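Local atomic coordinates of RNA-dependent RNA polymerase (Qualyub virus, PDB entry 6DX1), a protein that is the viral OTU (ovarian tumour) domain protease of a nairovirus polymerase, a cysteine protease that probably removes ubiquitin from its conjugates. Residues Cys41-Val46 against Ile58-Met63; Ser47-Asp52 against Phe151-Pro156; Val102-Leu107 against Leu113-Trp118. All coordinates share one frame; numbering follows the deposited sequence.

Contact 1. Residues Cys41-Val46 against Ile58-Met63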
ATOM      1  N   CYS A  41      -7.358   1.550  -7.987  1.00 17.91           N
ATOM      2  CA  CYS A  41      -7.845   1.048  -6.703  1.00 18.07           C
ATOM      3  C   CYS A  41      -6.836   1.241  -5.562  1.00 17.25           C
ATOM      4  O   CYS A  41      -7.245   1.497  -4.423  1.00 17.23           O
ATOM      5  CB  CYS A  41      -8.227  -0.428  -6.835  1.00 18.18           C
ATOM      6  SG  CYS A  41      -6.890  -1.465  -7.455  1.00 19.74           S
ATOM      7  N   PHE A  42      -5.528   1.091  -5.826  1.00 17.42           N
ATOM      8  CA  PHE A  42      -4.546   1.335  -4.763  1.00 16.57           C
ATOM      9  C   PHE A  42      -4.691   2.752  -4.206  1.00 16.45           C
ATOM     10  O   PHE A  42      -4.801   2.959  -2.989  1.00 15.85           O
ATOM     11  CB  PHE A  42      -3.112   1.122  -5.276  1.00 16.97           C
ATOM     12  CG  PHE A  42      -2.065   1.592  -4.296  1.00 17.39           C
ATOM     13  CD1 PHE A  42      -1.587   0.737  -3.315  1.00 20.34           C
ATOM     14  CD2 PHE A  42      -1.614   2.898  -4.314  1.00 16.45           C
ATOM     15  CE1 PHE A  42      -0.656   1.173  -2.381  1.00 20.73           C
ATOM     16  CE2 PHE A  42      -0.698   3.349  -3.370  1.00 18.44           C
ATOM     17  CZ  PHE A  42      -0.211   2.482  -2.403  1.00 18.85           C
ATOM     18  N   PHE A  43      -4.716   3.740  -5.100  1.00 17.48           N
ATOM     19  CA  PHE A  43      -4.844   5.132  -4.685  1.00 17.33           C
ATOM     20  C   PHE A  43      -6.208   5.416  -4.070  1.00 16.64           C
ATOM     21  O   PHE A  43      -6.326   6.292  -3.199  1.00 17.18           O
ATOM     22  CB  PHE A  43      -4.597   6.033  -5.897  1.00 17.72           C
ATOM     23  CG  PHE A  43      -3.222   5.868  -6.486  1.00 17.47           C
ATOM     24  CD1 PHE A  43      -2.111   6.362  -5.810  1.00 18.77           C
ATOM     25  CD2 PHE A  43      -3.040   5.215  -7.700  1.00 18.56           C
ATOM     26  CE1 PHE A  43      -0.840   6.219  -6.342  1.00 20.14           C
ATOM     27  CE2 PHE A  43      -1.769   5.063  -8.242  1.00 21.34           C
ATOM     28  CZ  PHE A  43      -0.663   5.566  -7.561  1.00 20.43           C
ATOM     29  N   ARG A  44      -7.247   4.711  -4.530  1.00 15.74           N
ATOM     30  CA  ARG A  44      -8.570   4.858  -3.935  1.00 15.25           C
ATOM     31  C   ARG A  44      -8.580   4.374  -2.491  1.00 16.34           C
ATOM     32  O   ARG A  44      -9.223   4.984  -1.625  1.00 16.95           O
ATOM     33  CB  ARG A  44      -9.600   4.072  -4.751  1.00 17.30           C
ATOM     34  CG  ARG A  44      -9.876   4.662  -6.112  1.00 18.20           C
ATOM     35  CD  ARG A  44     -10.762   3.741  -6.942  1.00 19.03           C
ATOM     36  NE  ARG A  44     -11.005   4.390  -8.226  1.00 20.00           N
ATOM     37  CZ  ARG A  44     -11.850   5.403  -8.380  1.00 19.71           C
ATOM     38  NH1 ARG A  44     -12.571   5.839  -7.345  1.00 18.68           N
ATOM     39  NH2 ARG A  44     -11.992   5.966  -9.568  1.00 20.78           N
ATOM     40  N   ALA A  45      -7.878   3.273  -2.215  1.00 15.69           N
ATOM     41  CA  ALA A  45      -7.824   2.750  -0.859  1.00 16.69           C
ATOM     42  C   ALA A  45      -7.084   3.715   0.056  1.00 18.00           C
ATOM     43  O   ALA A  45      -7.532   3.985   1.175  1.00 17.30           O
ATOM     44  CB  ALA A  45      -7.155   1.368  -0.858  1.00 16.14           C
ATOM     45  N   VAL A  46      -5.950   4.252  -0.405  1.00 17.30           N
ATOM     46  CA  VAL A  46      -5.216   5.208   0.420  1.00 16.35           C
ATOM     47  C   VAL A  46      -6.027   6.483   0.598  1.00 18.96           C
ATOM     48  O   VAL A  46      -6.047   7.077   1.687  1.00 18.19           O
ATOM     49  CB  VAL A  46      -3.827   5.488  -0.180  1.00 18.10           C
ATOM     50  CG1 VAL A  46      -3.095   6.553   0.655  1.00 17.73           C
ATOM     51  CG2 VAL A  46      -3.018   4.180  -0.246  1.00 19.45           C
ATOM     52  N   ILE A  58      -6.745  11.070  -6.956  1.00 19.22           N
ATOM     53  CA  ILE A  58      -5.792  11.865  -7.733  1.00 21.40           C
ATOM     54  C   ILE A  58      -4.832  12.609  -6.813  1.00 19.40           C
ATOM     55  O   ILE A  58      -3.638  12.742  -7.111  1.00 22.21           O
ATOM     56  CB  ILE A  58      -6.526  12.844  -8.670  1.00 22.10           C
ATOM     57  CG1 ILE A  58      -7.286  12.067  -9.739  1.00 30.03           C
ATOM     58  CG2 ILE A  58      -5.515  13.801  -9.328  1.00 29.09           C
ATOM     59  CD1 ILE A  58      -6.388  11.422 -10.756  1.00 34.11           C
ATOM     60  N   GLU A  59      -5.335  13.125  -5.693  1.00 19.34           N
ATOM     61  CA  GLU A  59      -4.445  13.807  -4.759  1.00 21.01           C
ATOM     62  C   GLU A  59      -3.388  12.862  -4.206  1.00 19.78           C
ATOM     63  O   GLU A  59      -2.269  13.294  -3.908  1.00 20.48           O
ATOM     64  CB  GLU A  59      -5.241  14.425  -3.616  1.00 21.88           C
ATOM     65  CG  GLU A  59      -6.107  15.609  -4.036  1.00 29.64           C
ATOM     66  CD  GLU A  59      -5.379  16.611  -4.921  1.00 37.85           C
ATOM     67  OE1 GLU A  59      -6.018  17.122  -5.869  1.00 43.02           O
ATOM     68  OE2 GLU A  59      -4.177  16.884  -4.681  1.00 34.58           O
ATOM     69  N   VAL A  60      -3.727  11.582  -4.041  1.00 17.84           N
ATOM     70  CA  VAL A  60      -2.718  10.625  -3.595  1.00 17.46           C
ATOM     71  C   VAL A  60      -1.670  10.430  -4.681  1.00 20.24           C
ATOM     72  O   VAL A  60      -0.467  10.390  -4.396  1.00 21.30           O
ATOM     73  CB  VAL A  60      -3.364   9.287  -3.185  1.00 16.72           C
ATOM     74  CG1 VAL A  60      -2.299   8.324  -2.647  1.00 19.32           C
ATOM     75  CG2 VAL A  60      -4.444   9.506  -2.136  1.00 18.24           C
ATOM     76  N   LYS A  61      -2.100  10.306  -5.943  1.00 17.93           N
ATOM     77  CA  LYS A  61      -1.129  10.205  -7.032  1.00 20.19           C
ATOM     78  C   LYS A  61      -0.238  11.436  -7.061  1.00 19.52           C
ATOM     79  O   LYS A  61       0.985  11.324  -7.220  1.00 20.28           O
ATOM     80  CB  LYS A  61      -1.841  10.027  -8.380  1.00 19.50           C
ATOM     81  CG  LYS A  61      -2.718   8.786  -8.437  1.00 20.96           C
ATOM     82  CD  LYS A  61      -3.230   8.481  -9.845  1.00 22.70           C
ATOM     83  CE  LYS A  61      -2.111   7.946 -10.734  1.00 29.77           C
ATOM     84  NZ  LYS A  61      -2.615   7.540 -12.070  1.00 31.86           N
ATOM     85  N   ASN A  62      -0.838  12.618  -6.868  1.00 20.86           N
ATOM     86  CA  ASN A  62      -0.083  13.870  -6.855  1.00 23.22           C
ATOM     87  C   ASN A  62       0.968  13.878  -5.751  1.00 23.76           C
ATOM     88  O   ASN A  62       2.110  14.297  -5.973  1.00 24.47           O
ATOM     89  CB  ASN A  62      -1.030  15.058  -6.659  1.00 25.11           C
ATOM     90  CG  ASN A  62      -1.799  15.421  -7.907  1.00 28.58           C
ATOM     91  OD1 ASN A  62      -1.413  15.070  -9.022  1.00 28.96           O
ATOM     92  ND2 ASN A  62      -2.900  16.151  -7.722  1.00 28.04           N
ATOM     93  N   MET A  63       0.591  13.464  -4.538  1.00 22.49           N
ATOM     94  CA  MET A  63       1.541  13.569  -3.433  1.00 22.14           C
ATOM     95  C   MET A  63       2.684  12.578  -3.600  1.00 21.43           C
ATOM     96  O   MET A  63       3.809  12.860  -3.178  1.00 21.79           O
ATOM     97  CB  MET A  63       0.837  13.385  -2.081  1.00 23.68           C
ATOM     98  CG  MET A  63       0.327  11.987  -1.795  1.00 24.50           C
ATOM     99  SD  MET A  63      -0.526  11.863  -0.195  1.00 29.84           S
ATOM    100  CE  MET A  63      -1.853  13.057  -0.385  1.00 23.39           C
TER
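F43 and V60 sit where two helices cross almost perpendicularly: segments 41-46 and 58-63 run at 99° to each other, with axes 8.7 Å apart at closest approach and the CA atoms of F43 and V60 6.0 Å apart. The first helix opens with C41, probably the catalytic cysteine, as in other OTU proteases. The F43 ring fills the angle between the helices. K61 comes in over one face, its CG 3.5 Å from the ring centroid and only 8° off the normal, a CH-pi contact made almost dead centre. The lysine chain then turns at chi3 (73°), so that CE follows the ring out to F43 CE2, at 3.8 Å, while NZ goes on to the carbonyl O of S92. On the opposite face F42 CD2 lies nearer the rim, and the F43 ring is thus held between two side chains. V60 takes the edge: its CG1 lies in the ring plane, 3.7 Å from F43 CD1. One turn on, V46 CG1 meets the same V60 methyl, with 3.8 Å between V46 CG1 and V60 CG1. V60 CG2 rests on the backbone, 3.9 Å from F43 O. What joins the helices is therefore aliphatic and aromatic packing in a buried layer, with the lysine contributing its methylenes here and its ammonium to a carbonyl beyond.

Contact 2. Residues Ser47-Asp52 against Phe151-Pro156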
ATOM      1  N   SER A  47      -6.727   6.917  -0.460  1.00 15.05           N
ATOM      2  CA  SER A  47      -7.620   8.067  -0.332  1.00 17.56           C
ATOM      3  C   SER A  47      -8.671   7.845   0.752  1.00 18.26           C
ATOM      4  O   SER A  47      -8.999   8.767   1.510  1.00 19.21           O
ATOM      5  CB  SER A  47      -8.289   8.362  -1.680  1.00 17.74           C
ATOM      6  OG  SER A  47      -9.185   9.470  -1.563  1.00 18.88           O
ATOM      7  N   THR A  48      -9.220   6.629   0.845  1.00 16.28           N
ATOM      8  CA  THR A  48     -10.196   6.354   1.891  1.00 18.17           C
ATOM      9  C   THR A  48      -9.580   6.533   3.274  1.00 20.80           C
ATOM     10  O   THR A  48     -10.223   7.072   4.186  1.00 19.20           O
ATOM     11  CB  THR A  48     -10.762   4.946   1.710  1.00 20.77           C
ATOM     12  OG1 THR A  48     -11.302   4.836   0.384  1.00 20.75           O
ATOM     13  CG2 THR A  48     -11.884   4.680   2.718  1.00 20.29           C
ATOM     14  N   PHE A  49      -8.317   6.129   3.434  1.00 17.59           N
ATOM     15  CA  PHE A  49      -7.629   6.307   4.712  1.00 18.73           C
ATOM     16  C   PHE A  49      -7.441   7.784   5.051  1.00 18.84           C
ATOM     17  O   PHE A  49      -7.689   8.213   6.190  1.00 19.75           O
ATOM     18  CB  PHE A  49      -6.271   5.604   4.668  1.00 18.50           C
ATOM     19  CG  PHE A  49      -5.423   5.860   5.891  1.00 18.21           C
ATOM     20  CD1 PHE A  49      -5.554   5.060   7.013  1.00 20.42           C
ATOM     21  CD2 PHE A  49      -4.498   6.895   5.901  1.00 19.38           C
ATOM     22  CE1 PHE A  49      -4.773   5.304   8.137  1.00 19.71           C
ATOM     23  CE2 PHE A  49      -3.719   7.135   7.022  1.00 22.25           C
ATOM     24  CZ  PHE A  49      -3.867   6.339   8.135  1.00 22.30           C
ATOM     25  N   LEU A  50      -6.976   8.573   4.080  1.00 17.95           N
ATOM     26  CA  LEU A  50      -6.621   9.968   4.337  1.00 18.83           C
ATOM     27  C   LEU A  50      -7.840  10.877   4.421  1.00 23.61           C
ATOM     28  O   LEU A  50      -7.859  11.809   5.235  1.00 24.61           O
ATOM     29  CB  LEU A  50      -5.684  10.485   3.245  1.00 21.23           C
ATOM     30  CG  LEU A  50      -4.301   9.842   3.152  1.00 20.75           C
ATOM     31  CD1 LEU A  50      -3.566  10.281   1.894  1.00 24.59           C
ATOM     32  CD2 LEU A  50      -3.505  10.198   4.397  1.00 21.98           C
ATOM     33  N   TYR A  51      -8.858  10.634   3.585  1.00 20.10           N
ATOM     34  CA  TYR A  51      -9.945  11.587   3.371  1.00 21.80           C
ATOM     35  C   TYR A  51     -11.332  11.055   3.706  1.00 22.61           C
ATOM     36  O   TYR A  51     -12.311  11.808   3.582  1.00 24.21           O
ATOM     37  CB  TYR A  51      -9.942  12.049   1.906  1.00 21.24           C
ATOM     38  CG  TYR A  51      -8.617  12.577   1.429  1.00 19.97           C
ATOM     39  CD1 TYR A  51      -8.020  12.057   0.295  1.00 19.29           C
ATOM     40  CD2 TYR A  51      -7.958  13.600   2.110  1.00 24.25           C
ATOM     41  CE1 TYR A  51      -6.812  12.533  -0.161  1.00 22.98           C
ATOM     42  CE2 TYR A  51      -6.747  14.084   1.663  1.00 24.83           C
ATOM     43  CZ  TYR A  51      -6.171  13.540   0.533  1.00 24.68           C
ATOM     44  OH  TYR A  51      -4.965  14.017   0.075  1.00 27.44           O
ATOM     45  N   ASP A  52     -11.454   9.796   4.121  1.00 20.51           N
ATOM     46  CA  ASP A  52     -12.734   9.126   4.369  1.00 21.81           C
ATOM     47  C   ASP A  52     -13.600   9.043   3.115  1.00 25.58           C
ATOM     48  O   ASP A  52     -14.822   8.894   3.212  1.00 26.70           O
ATOM     49  CB  ASP A  52     -13.515   9.794   5.510  1.00 24.90           C
ATOM     50  CG  ASP A  52     -12.728   9.828   6.803  1.00 37.93           C
ATOM     51  OD1 ASP A  52     -12.125   8.790   7.155  1.00 39.95           O
ATOM     52  OD2 ASP A  52     -12.696  10.891   7.456  1.00 43.58           O
ATOM     53  N   PHE A 151      -7.049  -3.677  -4.833  1.00 16.24           N
ATOM     54  CA  PHE A 151      -6.856  -3.338  -3.423  1.00 16.26           C
ATOM     55  C   PHE A 151      -8.143  -2.765  -2.856  1.00 20.13           C
ATOM     56  O   PHE A 151      -8.715  -1.835  -3.434  1.00 19.43           O
ATOM     57  CB  PHE A 151      -5.754  -2.290  -3.230  1.00 17.47           C
ATOM     58  CG  PHE A 151      -4.370  -2.759  -3.608  1.00 18.03           C
ATOM     59  CD1 PHE A 151      -3.565  -3.407  -2.678  1.00 20.42           C
ATOM     60  CD2 PHE A 151      -3.854  -2.496  -4.872  1.00 16.23           C
ATOM     61  CE1 PHE A 151      -2.271  -3.819  -3.022  1.00 20.12           C
ATOM     62  CE2 PHE A 151      -2.565  -2.904  -5.226  1.00 20.43           C
ATOM     63  CZ  PHE A 151      -1.779  -3.573  -4.297  1.00 19.29           C
ATOM     64  N   ASP A 152      -8.561  -3.282  -1.708  1.00 16.77           N
ATOM     65  CA  ASP A 152      -9.596  -2.661  -0.893  1.00 17.11           C
ATOM     66  C   ASP A 152      -8.984  -2.149   0.404  1.00 18.10           C
ATOM     67  O   ASP A 152      -7.847  -2.476   0.754  1.00 18.97           O
ATOM     68  CB  ASP A 152     -10.719  -3.653  -0.609  1.00 19.33           C
ATOM     69  CG  ASP A 152     -11.468  -4.052  -1.873  1.00 22.50           C
ATOM     70  OD1 ASP A 152     -11.587  -5.266  -2.140  1.00 23.27           O
ATOM     71  OD2 ASP A 152     -11.936  -3.138  -2.592  1.00 20.74           O
ATOM     72  N   PHE A 153      -9.744  -1.330   1.131  1.00 17.41           N
ATOM     73  CA  PHE A 153      -9.243  -0.722   2.355  1.00 17.04           C
ATOM     74  C   PHE A 153      -9.731  -1.505   3.569  1.00 18.36           C
ATOM     75  O   PHE A 153     -10.860  -1.993   3.593  1.00 20.08           O
ATOM     76  CB  PHE A 153      -9.705   0.733   2.454  1.00 19.94           C
ATOM     77  CG  PHE A 153      -9.268   1.436   3.704  1.00 18.77           C
ATOM     78  CD1 PHE A 153      -7.934   1.460   4.085  1.00 20.01           C
ATOM     79  CD2 PHE A 153     -10.192   2.124   4.472  1.00 18.79           C
ATOM     80  CE1 PHE A 153      -7.533   2.130   5.231  1.00 21.43           C
ATOM     81  CE2 PHE A 153      -9.799   2.805   5.617  1.00 21.67           C
ATOM     82  CZ  PHE A 153      -8.468   2.797   6.008  1.00 23.18           C
ATOM     83  N   LEU A 154      -8.873  -1.640   4.574  1.00 16.64           N
ATOM     84  CA  LEU A 154      -9.223  -2.371   5.786  1.00 18.86           C
ATOM     85  C   LEU A 154      -9.117  -1.433   6.982  1.00 18.83           C
ATOM     86  O   LEU A 154      -8.069  -0.820   7.191  1.00 19.81           O
ATOM     87  CB  LEU A 154      -8.301  -3.581   5.979  1.00 16.71           C
ATOM     88  CG  LEU A 154      -8.441  -4.711   4.964  1.00 17.06           C
ATOM     89  CD1 LEU A 154      -7.271  -5.679   5.172  1.00 19.75           C
ATOM     90  CD2 LEU A 154      -9.751  -5.442   5.110  1.00 19.46           C
ATOM     91  N   VAL A 155     -10.188  -1.328   7.763  1.00 19.95           N
ATOM     92  CA  VAL A 155     -10.215  -0.497   8.965  1.00 22.80           C
ATOM     93  C   VAL A 155     -10.073  -1.411  10.189  1.00 21.30           C
ATOM     94  O   VAL A 155     -10.928  -2.281  10.384  1.00 23.42           O
ATOM     95  CB  VAL A 155     -11.504   0.325   9.076  1.00 27.52           C
ATOM     96  CG1 VAL A 155     -11.391   1.300  10.245  1.00 30.94           C
ATOM     97  CG2 VAL A 155     -11.804   1.058   7.784  1.00 29.98           C
ATOM     98  N   PRO A 156      -9.057  -1.224  11.021  1.00 21.63           N
ATOM     99  CA  PRO A 156      -8.936  -2.064  12.218  1.00 26.74           C
ATOM    100  C   PRO A 156     -10.126  -1.877  13.147  1.00 27.43           C
ATOM    101  O   PRO A 156     -10.607  -0.760  13.360  1.00 29.81           O
ATOM    102  CB  PRO A 156      -7.638  -1.572  12.869  1.00 30.71           C
ATOM    103  CG  PRO A 156      -6.880  -0.919  11.755  1.00 29.96           C
ATOM    104  CD  PRO A 156      -7.920  -0.303  10.872  1.00 25.87           C
TER
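T48 and F153 are the closest backbone neighbours where the C-terminal half of helix 41-51 passes over strand 150-156, with 7.2 Å between T48 CA and F153 CA. This is helix-on-sheet packing in the OTU fold, the helix laid against a strand from the far end of the chain. F153 is the one strand residue of this segment that reaches the helix, and T48 and F49 share its ring. T48 offers its methyl: CG2 approaches F153 CD2 to 3.5 Å, at a slant that is neither over the face nor at the edge. With CG2 anti to the backbone N (chi1 -56° for OG1), the hydroxyl points back along the helix, where it hydrogen-bonds to R44 O and leaves the apolar branch for the aromatic ring. Farther round, F49 touches with the root of its side chain, CB lying 3.7 Å from F153 CE1. The two phenylalanine rings do not stack. F153 CZ instead meets the edge of the F49 ring in its plane, 3.8 Å from F49 CD1, and the F49 backbone N lies above one face of the F153 ring toward its rim. Beyond this point F49 carries on to L113 and I141. The strand runs between strands 30-33 and 140-146, F153 pairing through its backbone with E33, while S47 and L50 of the helix pack against V60 and M63 of helix 57-70.

Contact 3. Residues Val102-Leu107 against Leu113-Trp118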
ATOM      1  N   VAL A 102       5.536   0.307  -5.485  1.00 20.01           N
ATOM      2  CA  VAL A 102       6.280   1.555  -5.658  1.00 20.55           C
ATOM      3  C   VAL A 102       5.706   2.649  -4.759  1.00 19.97           C
ATOM      4  O   VAL A 102       6.433   3.334  -4.028  1.00 20.57           O
ATOM      5  CB  VAL A 102       6.278   1.974  -7.141  1.00 21.67           C
ATOM      6  CG1 VAL A 102       6.792   3.389  -7.306  1.00 22.56           C
ATOM      7  CG2 VAL A 102       7.128   1.005  -7.956  1.00 27.08           C
ATOM      8  N   GLU A 103       4.387   2.821  -4.791  1.00 16.81           N
ATOM      9  CA  GLU A 103       3.750   3.869  -4.012  1.00 18.59           C
ATOM     10  C   GLU A 103       3.646   3.517  -2.532  1.00 17.66           C
ATOM     11  O   GLU A 103       3.603   4.421  -1.687  1.00 18.87           O
ATOM     12  CB  GLU A 103       2.371   4.150  -4.597  1.00 19.17           C
ATOM     13  CG  GLU A 103       2.435   4.905  -5.924  1.00 19.63           C
ATOM     14  CD  GLU A 103       2.779   4.023  -7.126  1.00 21.84           C
ATOM     15  OE1 GLU A 103       2.526   2.798  -7.107  1.00 20.00           O
ATOM     16  OE2 GLU A 103       3.303   4.572  -8.116  1.00 22.78           O
ATOM     17  N   ALA A 104       3.587   2.222  -2.197  1.00 16.88           N
ATOM     18  CA  ALA A 104       3.617   1.840  -0.790  1.00 17.68           C
ATOM     19  C   ALA A 104       4.912   2.309  -0.137  1.00 16.90           C
ATOM     20  O   ALA A 104       4.888   2.855   0.976  1.00 17.22           O
ATOM     21  CB  ALA A 104       3.436   0.329  -0.637  1.00 19.19           C
ATOM     22  N   GLU A 105       6.046   2.144  -0.833  1.00 17.69           N
ATOM     23  CA  GLU A 105       7.305   2.685  -0.323  1.00 17.43           C
ATOM     24  C   GLU A 105       7.226   4.198  -0.179  1.00 19.95           C
ATOM     25  O   GLU A 105       7.577   4.752   0.872  1.00 18.60           O
ATOM     26  CB  GLU A 105       8.475   2.310  -1.243  1.00 18.46           C
ATOM     27  CG  GLU A 105       9.802   2.932  -0.760  1.00 17.55           C
ATOM     28  CD  GLU A 105      10.937   2.808  -1.767  1.00 24.27           C
ATOM     29  OE1 GLU A 105      12.096   3.060  -1.381  1.00 25.33           O
ATOM     30  OE2 GLU A 105      10.682   2.437  -2.923  1.00 24.71           O
ATOM     31  N   ILE A 106       6.765   4.887  -1.232  1.00 16.95           N
ATOM     32  CA  ILE A 106       6.721   6.349  -1.209  1.00 16.94           C
ATOM     33  C   ILE A 106       5.845   6.836  -0.065  1.00 17.94           C
ATOM     34  O   ILE A 106       6.219   7.741   0.690  1.00 17.51           O
ATOM     35  CB  ILE A 106       6.213   6.896  -2.556  1.00 18.69           C
ATOM     36  CG1 ILE A 106       7.221   6.634  -3.676  1.00 20.48           C
ATOM     37  CG2 ILE A 106       5.922   8.394  -2.442  1.00 19.05           C
ATOM     38  CD1 ILE A 106       6.666   6.943  -5.067  1.00 21.94           C
ATOM     39  N   LEU A 107       4.651   6.259   0.070  1.00 17.37           N
ATOM     40  CA  LEU A 107       3.726   6.759   1.083  1.00 17.83           C
ATOM     41  C   LEU A 107       4.204   6.443   2.499  1.00 17.92           C
ATOM     42  O   LEU A 107       4.004   7.251   3.415  1.00 17.64           O
ATOM     43  CB  LEU A 107       2.328   6.189   0.842  1.00 16.59           C
ATOM     44  CG  LEU A 107       1.686   6.813  -0.396  1.00 18.98           C
ATOM     45  CD1 LEU A 107       0.569   5.921  -0.909  1.00 20.78           C
ATOM     46  CD2 LEU A 107       1.168   8.204  -0.063  1.00 20.08           C
ATOM     47  N   LEU A 113       4.387   6.394   8.274  1.00 22.16           N
ATOM     48  CA  LEU A 113       3.656   5.305   8.885  1.00 23.23           C
ATOM     49  C   LEU A 113       3.890   4.049   8.068  1.00 20.37           C
ATOM     50  O   LEU A 113       4.563   4.067   7.033  1.00 24.93           O
ATOM     51  CB  LEU A 113       2.164   5.613   9.005  1.00 25.96           C
ATOM     52  CG  LEU A 113       1.495   6.281   7.809  1.00 22.66           C
ATOM     53  CD1 LEU A 113       1.474   5.407   6.579  1.00 26.00           C
ATOM     54  CD2 LEU A 113       0.081   6.688   8.193  1.00 24.02           C
ATOM     55  N   THR A 114       3.311   2.962   8.541  1.00 17.73           N
ATOM     56  CA  THR A 114       3.493   1.664   7.923  1.00 17.80           C
ATOM     57  C   THR A 114       2.359   1.391   6.944  1.00 18.51           C
ATOM     58  O   THR A 114       1.220   1.799   7.171  1.00 17.99           O
ATOM     59  CB  THR A 114       3.561   0.611   9.029  1.00 19.79           C
ATOM     60  OG1 THR A 114       4.700   0.906   9.849  1.00 21.68           O
ATOM     61  CG2 THR A 114       3.656  -0.801   8.480  1.00 19.18           C
ATOM     62  N   VAL A 115       2.684   0.728   5.832  1.00 17.90           N
ATOM     63  CA  VAL A 115       1.704   0.306   4.834  1.00 17.04           C
ATOM     64  C   VAL A 115       1.801  -1.209   4.719  1.00 18.23           C
ATOM     65  O   VAL A 115       2.907  -1.743   4.554  1.00 18.93           O
ATOM     66  CB  VAL A 115       1.965   0.971   3.466  1.00 18.09           C
ATOM     67  CG1 VAL A 115       0.956   0.479   2.418  1.00 18.46           C
ATOM     68  CG2 VAL A 115       1.938   2.494   3.576  1.00 19.27           C
ATOM     69  N   ILE A 116       0.662  -1.903   4.802  1.00 15.54           N
ATOM     70  CA  ILE A 116       0.642  -3.363   4.737  1.00 14.72           C
ATOM     71  C   ILE A 116      -0.342  -3.819   3.668  1.00 17.96           C
ATOM     72  O   ILE A 116      -1.479  -3.335   3.617  1.00 17.47           O
ATOM     73  CB  ILE A 116       0.279  -3.999   6.090  1.00 16.04           C
ATOM     74  CG1 ILE A 116       1.207  -3.477   7.186  1.00 18.73           C
ATOM     75  CG2 ILE A 116       0.390  -5.522   5.992  1.00 17.52           C
ATOM     76  CD1 ILE A 116       0.754  -3.931   8.585  1.00 19.23           C
ATOM     77  N   PHE A 117       0.106  -4.740   2.809  1.00 13.96           N
ATOM     78  CA  PHE A 117      -0.754  -5.464   1.869  1.00 14.59           C
ATOM     79  C   PHE A 117      -1.038  -6.845   2.445  1.00 17.64           C
ATOM     80  O   PHE A 117      -0.107  -7.647   2.612  1.00 17.97           O
ATOM     81  CB  PHE A 117      -0.082  -5.670   0.509  1.00 15.78           C
ATOM     82  CG  PHE A 117       0.272  -4.411  -0.259  1.00 15.39           C
ATOM     83  CD1 PHE A 117      -0.104  -3.143   0.166  1.00 19.08           C
ATOM     84  CD2 PHE A 117       0.999  -4.536  -1.450  1.00 15.94           C
ATOM     85  CE1 PHE A 117       0.242  -2.011  -0.587  1.00 18.93           C
ATOM     86  CE2 PHE A 117       1.346  -3.416  -2.203  1.00 16.76           C
ATOM     87  CZ  PHE A 117       0.971  -2.159  -1.780  1.00 17.77           C
ATOM     88  N   TRP A 118      -2.312  -7.153   2.671  1.00 14.58           N
ATOM     89  CA  TRP A 118      -2.720  -8.446   3.211  1.00 15.54           C
ATOM     90  C   TRP A 118      -3.332  -9.270   2.080  1.00 18.92           C
ATOM     91  O   TRP A 118      -4.396  -8.917   1.556  1.00 17.91           O
ATOM     92  CB  TRP A 118      -3.722  -8.251   4.348  1.00 16.11           C
ATOM     93  CG  TRP A 118      -3.235  -7.475   5.542  1.00 15.27           C
ATOM     94  CD1 TRP A 118      -3.601  -6.200   5.907  1.00 16.57           C
ATOM     95  CD2 TRP A 118      -2.346  -7.944   6.568  1.00 18.62           C
ATOM     96  NE1 TRP A 118      -2.979  -5.845   7.097  1.00 16.73           N
ATOM     97  CE2 TRP A 118      -2.206  -6.901   7.517  1.00 18.34           C
ATOM     98  CE3 TRP A 118      -1.645  -9.142   6.770  1.00 19.32           C
ATOM     99  CZ2 TRP A 118      -1.396  -7.021   8.654  1.00 19.30           C
ATOM    100  CZ3 TRP A 118      -0.839  -9.260   7.905  1.00 19.84           C
ATOM    101  CH2 TRP A 118      -0.719  -8.210   8.824  1.00 17.87           C
TER
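A104 packs against V115 and F117 in a helix-on-sheet layer of the OTU fold, where helix 101-111 leads through a short turn into strand 114-120, an interior strand of the mixed sheet. The backbones come closest at A104 and V115, whose CA atoms are 6.1 Å apart. Apolar side-chain contact does most of the work. V115 points at the helix and F117, two residues on, swings the end of its ring to it, while T114 and I116 point away. V115 CG1, anti to the backbone N at chi1 178°, stands 3.9 Å from A104 CB. L107, one turn after A104 and likewise buried, adds covered surface on the helix side. Contact with main-chain atoms adds a little: V115 CG2, the branch beside the backbone N, comes within 3.9 Å of A104 O. L113, just before the strand, brings CD1 to 4.5 Å from L107 O, a looser approach. As for polar bonding, the strand itself is held by backbone bonds to its sheet neighbours, V115 with W132 and I116 with I141 and L143. Among aromatic neighbours, F117 is further walled in by the rings of W132, F151 and F42. The tightest touch falls to F117 all the same: the alanine methyl meets the far end of its ring obliquely, with F117 CZ 3.7 Å from A104 CB.

The three contacts lie 10 to 13 Å apart, centre to centre, and touch one another. Contacts 1 and 2 share helix 41-51, which packs on helix 57-70 and on strand 150-156; contacts 2 and 3 reach the same sheet. The segments of contacts 1 and 2 alternate along the chain. Contact 1 closes before contact 3 begins, while contact 2 ties the early helix to the last strand and spans contact 3. F42 links the sites, touching E103, L107, F117 and F151. The junction brings C41 beside H150, which bonds to D152, a grouping consistent with the Cys-His-Asp catalytic triad of OTU proteases, assembled from distant parts of the sequence.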